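Local coordinates for protein farnesyl diphosphate synthase (Rhodobacter capsulatus, PDB 3LVS) that probably builds farnesyl diphosphate by joining isoprenoid diphosphate units, as a member of the polyprenyl synthetase family, at residues L167-I172 with A242-L247; E171-Q176 with L209-Q214. One frame throughout, in Å; residues are numbered along the deposited sequence.

How the contacts relate
Both contacts start at or just before the beginning of the long helix 169-195, whose residues Glu171 and Ile172 they share. From there the chain runs on through that helix and turns into helix 200-222, where contact 2 closes the shorter loop, between 171-176 and 209-214. It continues past an unmodelled stretch, 224-235, to the short helix 244-248, where contact 1 closes the longer loop onto 167-172. The shorter loop thus falls within the longer one, and the two do not cross. Phe244 joins them: Phe244 CZ lies 3.5 Å from Leu211 CD1 and Phe244 CE1 3.8 Å from Ile173 CG1, so the short helix packs against both long ones.

Contact 1: L167-I172 with A242-L247; sequences LTLDEI and ATFVSL
Ile172 lays its terminal methyl on the Phe244 ring in a CH-pi contact: Ile172 CD1 stands 3.5 Å from the ring centroid, only 2° off the normal, and so centrally over one face. A chi1 of 74° puts CG1 between the backbone N and the carbonyl carbon, and the extended chi2 carries CD1 to the ring. Ile172 CD1 also meets Leu247 CD2 tip to tip, at 3.6 Å, while the other branch of Ile172 brings CG2 to 3.4 Å from Ala242 O. Leu169 comes to the ring obliquely, its CD1 3.9 Å from Phe244 CE1. At the N-terminal ends of both segments, Leu167 and Ala242 pack CB to CB at 4.0 Å.

The contact thus sets the start of helix 169-195 on that of the short helix 244-248, with Phe244 reaching on to Leu211, Gln214 and Ile215 of helix 200-222. Side chains cap both starts. Thr168 and Glu171 form a capping box: Thr168 N donates to Glu171 OE1 at 3.0 Å, from above the carboxylate plane, and a weak bond from Glu171 N to Thr168 OG1 answers it. Thr243 OG1 accepts a nearly straight bond of 3.1 Å from Ser246 N, and Phe244 N is held by Asp218. Polar groups therefore serve each helix start, whereas apolar side chains, a CH-pi contact and methyls resting on backbone atoms join the segments.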
loop_
_atom_site.group_PDB
_atom_site.type_symbol
_atom_site.label_atom_id
_atom_site.label_comp_id
_atom_site.label_asym_id
_atom_site.label_seq_id
_atom_site.Cartn_x
_atom_site.Cartn_y
_atom_site.Cartn_z
ATOM N N LEU B 167 -8.404 29.081 8.572
ATOM C CA LEU B 167 -9.076 27.798 8.771
ATOM C C LEU B 167 -10.051 27.818 9.946
ATOM O O LEU B 167 -9.726 28.295 11.040
ATOM C CB LEU B 167 -8.061 26.659 8.922
ATOM C CG LEU B 167 -7.164 26.380 7.711
ATOM C CD1 LEU B 167 -5.934 25.615 8.156
ATOM C CD2 LEU B 167 -7.914 25.634 6.598
ATOM N N THR B 168 -11.251 27.303 9.696
ATOM C CA THR B 168 -12.251 27.158 10.737
ATOM C C THR B 168 -11.928 25.943 11.611
ATOM O O THR B 168 -11.049 25.132 11.282
ATOM C CB THR B 168 -13.655 26.956 10.148
ATOM O OG1 THR B 168 -13.695 25.706 9.456
ATOM C CG2 THR B 168 -14.024 28.088 9.195
ATOM N N LEU B 169 -12.652 25.833 12.725
ATOM C CA LEU B 169 -12.566 24.691 13.621
ATOM C C LEU B 169 -12.931 23.374 12.927
ATOM O O LEU B 169 -12.194 22.391 13.040
ATOM C CB LEU B 169 -13.465 24.921 14.830
ATOM C CG LEU B 169 -13.456 23.829 15.889
ATOM C CD1 LEU B 169 -12.176 23.917 16.734
ATOM C CD2 LEU B 169 -14.732 23.901 16.728
ATOM N N ASP B 170 -14.049 23.364 12.202
ATOM C CA ASP B 170 -14.483 22.176 11.447
ATOM C C ASP B 170 -13.404 21.635 10.503
ATOM O O ASP B 170 -13.217 20.419 10.397
ATOM C CB ASP B 170 -15.748 22.484 10.642
ATOM C CG ASP B 170 -16.981 22.618 11.519
ATOM O OD1 ASP B 170 -16.846 22.538 12.760
ATOM O OD2 ASP B 170 -18.091 22.795 10.967
ATOM N N GLU B 171 -12.701 22.555 9.837
ATOM C CA GLU B 171 -11.670 22.215 8.877
ATOM C C GLU B 171 -10.477 21.562 9.554
ATOM O O GLU B 171 -10.095 20.477 9.144
ATOM C CB GLU B 171 -11.252 23.440 8.056
ATOM C CG GLU B 171 -12.256 23.801 6.954
ATOM C CD GLU B 171 -12.084 25.223 6.402
ATOM O OE1 GLU B 171 -11.325 26.031 6.986
ATOM O OE2 GLU B 171 -12.728 25.530 5.378
ATOM N N ILE B 172 -9.918 22.188 10.598
ATOM C CA ILE B 172 -8.804 21.578 11.327
ATOM C C ILE B 172 -9.178 20.285 12.067
ATOM O O ILE B 172 -8.307 19.476 12.376
ATOM C CB ILE B 172 -8.028 22.569 12.275
ATOM C CG1 ILE B 172 -8.813 22.922 13.537
ATOM C CG2 ILE B 172 -7.592 23.824 11.533
ATOM C CD1 ILE B 172 -7.900 23.491 14.650
ATOM N N ALA B 242 -3.721 27.769 11.660
ATOM C CA ALA B 242 -4.718 27.773 12.726
ATOM C C ALA B 242 -4.678 26.466 13.521
ATOM O O ALA B 242 -4.872 25.381 12.969
ATOM C CB ALA B 242 -6.117 28.028 12.167
ATOM N N THR B 243 -4.412 26.600 14.817
ATOM C CA THR B 243 -4.358 25.487 15.754
ATOM C C THR B 243 -5.559 25.543 16.708
ATOM O O THR B 243 -6.335 26.505 16.693
ATOM C CB THR B 243 -3.081 25.562 16.608
ATOM O OG1 THR B 243 -3.223 26.623 17.554
ATOM C CG2 THR B 243 -1.850 25.831 15.739
ATOM N N PHE B 244 -5.697 24.525 17.553
ATOM C CA PHE B 244 -6.758 24.503 18.551
ATOM C C PHE B 244 -6.535 25.538 19.652
ATOM O O PHE B 244 -7.481 25.977 20.270
ATOM C CB PHE B 244 -6.935 23.096 19.138
ATOM C CG PHE B 244 -7.518 22.105 18.166
ATOM C CD1 PHE B 244 -8.902 22.040 17.954
ATOM C CD2 PHE B 244 -6.689 21.237 17.457
ATOM C CE1 PHE B 244 -9.443 21.126 17.054
ATOM C CE2 PHE B 244 -7.224 20.319 16.549
ATOM C CZ PHE B 244 -8.607 20.273 16.342
ATOM N N VAL B 245 -5.292 25.933 19.897
ATOM C CA VAL B 245 -5.033 27.006 20.856
ATOM C C VAL B 245 -5.447 28.376 20.284
ATOM O O VAL B 245 -6.103 29.160 20.968
ATOM C CB VAL B 245 -3.568 26.999 21.371
ATOM C CG1 VAL B 245 -3.291 28.213 22.257
ATOM C CG2 VAL B 245 -3.286 25.711 22.147
ATOM N N SER B 246 -5.102 28.644 19.026
ATOM C CA SER B 246 -5.510 29.895 18.378
ATOM C C SER B 246 -7.037 30.011 18.245
ATOM O O SER B 246 -7.597 31.090 18.416
ATOM C CB SER B 246 -4.812 30.075 17.017
ATOM O OG SER B 246 -5.427 29.308 15.991
ATOM N N LEU B 247 -7.703 28.892 17.982
ATOM C CA LEU B 247 -9.144 28.887 17.772
ATOM C C LEU B 247 -9.971 28.867 19.060
ATOM O O LEU B 247 -11.019 29.518 19.132
ATOM C CB LEU B 247 -9.539 27.713 16.878
ATOM C CG LEU B 247 -9.847 27.969 15.396
ATOM C CD1 LEU B 247 -9.076 29.126 14.777
ATOM C CD2 LEU B 247 -9.634 26.700 14.603
#

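Contact 2: E171-Q176 with L209-Q214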
loop_
_atom_site.group_PDB
_atom_site.type_symbol
_atom_site.label_atom_id
_atom_site.label_comp_id
_atom_site.label_asym_id
_atom_site.label_seq_id
_atom_site.Cartn_x
_atom_site.Cartn_y
_atom_site.Cartn_z
ATOM N N GLU B 171 -12.701 22.555 9.837
ATOM C CA GLU B 171 -11.670 22.215 8.877
ATOM C C GLU B 171 -10.477 21.562 9.554
ATOM O O GLU B 171 -10.095 20.477 9.144
ATOM C CB GLU B 171 -11.252 23.440 8.056
ATOM C CG GLU B 171 -12.256 23.801 6.954
ATOM C CD GLU B 171 -12.084 25.223 6.402
ATOM O OE1 GLU B 171 -11.325 26.031 6.986
ATOM O OE2 GLU B 171 -12.728 25.530 5.378
ATOM N N ILE B 172 -9.918 22.188 10.598
ATOM C CA ILE B 172 -8.804 21.578 11.327
ATOM C C ILE B 172 -9.178 20.285 12.067
ATOM O O ILE B 172 -8.307 19.476 12.376
ATOM C CB ILE B 172 -8.028 22.569 12.275
ATOM C CG1 ILE B 172 -8.813 22.922 13.537
ATOM C CG2 ILE B 172 -7.592 23.824 11.533
ATOM C CD1 ILE B 172 -7.900 23.491 14.650
ATOM N N ILE B 173 -10.473 20.088 12.325
ATOM C CA ILE B 173 -10.962 18.826 12.865
ATOM C C ILE B 173 -10.937 17.751 11.770
ATOM O O ILE B 173 -10.420 16.665 12.009
ATOM C CB ILE B 173 -12.361 18.972 13.564
ATOM C CG1 ILE B 173 -12.189 19.615 14.946
ATOM C CG2 ILE B 173 -13.068 17.615 13.735
ATOM C CD1 ILE B 173 -13.508 20.076 15.581
ATOM N N ARG B 174 -11.464 18.071 10.583
ATOM C CA ARG B 174 -11.431 17.183 9.405
ATOM C C ARG B 174 -9.996 16.820 8.983
ATOM O O ARG B 174 -9.711 15.691 8.566
ATOM C CB ARG B 174 -12.159 17.835 8.230
ATOM C CG ARG B 174 -12.366 16.917 7.017
ATOM C CD ARG B 174 -13.456 17.455 6.078
ATOM N NE ARG B 174 -12.945 18.083 4.855
ATOM C CZ ARG B 174 -12.527 19.346 4.748
ATOM N NH1 ARG B 174 -12.098 19.800 3.579
ATOM N NH2 ARG B 174 -12.527 20.163 5.793
ATOM N N LEU B 175 -9.105 17.795 9.116
ATOM C CA LEU B 175 -7.690 17.620 8.888
ATOM C C LEU B 175 -7.131 16.529 9.812
ATOM O O LEU B 175 -6.696 15.476 9.335
ATOM C CB LEU B 175 -6.994 18.959 9.127
ATOM C CG LEU B 175 -5.763 19.357 8.318
ATOM C CD1 LEU B 175 -5.910 18.939 6.877
ATOM C CD2 LEU B 175 -5.563 20.861 8.405
ATOM N N GLN B 176 -7.168 16.799 11.122
ATOM C CA GLN B 176 -6.807 15.881 12.211
ATOM C C GLN B 176 -7.347 14.452 12.023
ATOM O O GLN B 176 -6.615 13.483 12.205
ATOM C CB GLN B 176 -7.327 16.470 13.534
ATOM C CG GLN B 176 -7.141 15.608 14.788
ATOM C CD GLN B 176 -8.233 14.567 14.960
ATOM O OE1 GLN B 176 -9.415 14.843 14.739
ATOM N NE2 GLN B 176 -7.837 13.355 15.321
ATOM N N LEU B 209 -9.965 10.089 21.552
ATOM C CA LEU B 209 -8.535 10.032 21.885
ATOM C C LEU B 209 -7.665 10.753 20.851
ATOM O O LEU B 209 -6.771 11.533 21.220
ATOM C CB LEU B 209 -8.067 8.576 22.062
ATOM C CG LEU B 209 -6.563 8.294 22.248
ATOM C CD1 LEU B 209 -6.104 8.748 23.603
ATOM C CD2 LEU B 209 -6.237 6.824 22.089
ATOM N N GLY B 210 -7.935 10.481 19.573
ATOM C CA GLY B 210 -7.196 11.070 18.449
ATOM C C GLY B 210 -7.209 12.591 18.450
ATOM O O GLY B 210 -6.153 13.235 18.368
ATOM N N LEU B 211 -8.411 13.159 18.563
ATOM C CA LEU B 211 -8.583 14.601 18.677
ATOM C C LEU B 211 -7.887 15.176 19.915
ATOM O O LEU B 211 -7.217 16.202 19.823
ATOM C CB LEU B 211 -10.067 14.960 18.672
ATOM C CG LEU B 211 -10.431 16.443 18.567
ATOM C CD1 LEU B 211 -9.686 17.138 17.430
ATOM C CD2 LEU B 211 -11.949 16.564 18.386
ATOM N N ALA B 212 -8.035 14.499 21.053
ATOM C CA ALA B 212 -7.396 14.922 22.298
ATOM C C ALA B 212 -5.885 15.028 22.129
ATOM O O ALA B 212 -5.281 15.968 22.630
ATOM C CB ALA B 212 -7.756 13.979 23.445
ATOM N N PHE B 213 -5.309 14.073 21.393
ATOM C CA PHE B 213 -3.885 14.041 21.038
ATOM C C PHE B 213 -3.409 15.283 20.319
ATOM O O PHE B 213 -2.426 15.914 20.732
ATOM C CB PHE B 213 -3.590 12.844 20.132
ATOM C CG PHE B 213 -2.840 11.749 20.805
ATOM C CD1 PHE B 213 -1.588 11.996 21.369
ATOM C CD2 PHE B 213 -3.378 10.466 20.873
ATOM C CE1 PHE B 213 -0.884 10.978 22.001
ATOM C CE2 PHE B 213 -2.687 9.438 21.498
ATOM C CZ PHE B 213 -1.433 9.692 22.064
ATOM N N GLN B 214 -4.107 15.605 19.233
ATOM C CA GLN B 214 -3.826 16.786 18.441
ATOM C C GLN B 214 -3.957 18.074 19.249
ATOM O O GLN B 214 -3.096 18.958 19.152
ATOM C CB GLN B 214 -4.734 16.844 17.219
ATOM C CG GLN B 214 -4.356 17.944 16.228
ATOM C CD GLN B 214 -2.888 17.898 15.837
ATOM O OE1 GLN B 214 -2.424 16.924 15.249
ATOM N NE2 GLN B 214 -2.143 18.945 16.190
#
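Within the all-helical isoprenoid synthase fold, helices 169-195 and 200-222 follow one another in the chain, and here the start of the first meets the middle of the second. The short segments have their axes 10.5 Å apart at closest approach, with 112° between their directions. Gln176 carries most of the contact, with Leu211 and Gln214 reaching from the other side. Its CG is anti to the backbone N and the chain then bends at chi2, -83°, bringing the amide over Leu211; the two side chains run roughly perpendicular. Gln176 OE1 rests 3.5 Å from Leu211 CD1, and Gln176 NE2 comes to 3.3 Å from Gly210 C, where a backbone without a side chain allows close approach. Gln176 NE2 is equally near Leu211 N, but both are donors and do not bond to each other.

Helix 200-222 carries the sequence DDILD, the second aspartate-rich motif of the family, which in relatives takes part in magnesium and diphosphate binding. Asp218 belongs to it, and Gln214, one turn before, donates to Asp218 OD1 through NE2. Against Gln176 this residue offers its aliphatic part: Gln214 CB lies 3.6 Å from Gln176 CG as the side chains run alongside each other, pointing opposite ways, their amide planes 45° apart. Ile173 adds a looser apolar touch, CG1 to Leu211 CD1 at 4.3 Å, while Leu260 of helix 250-267 also packs on Leu211.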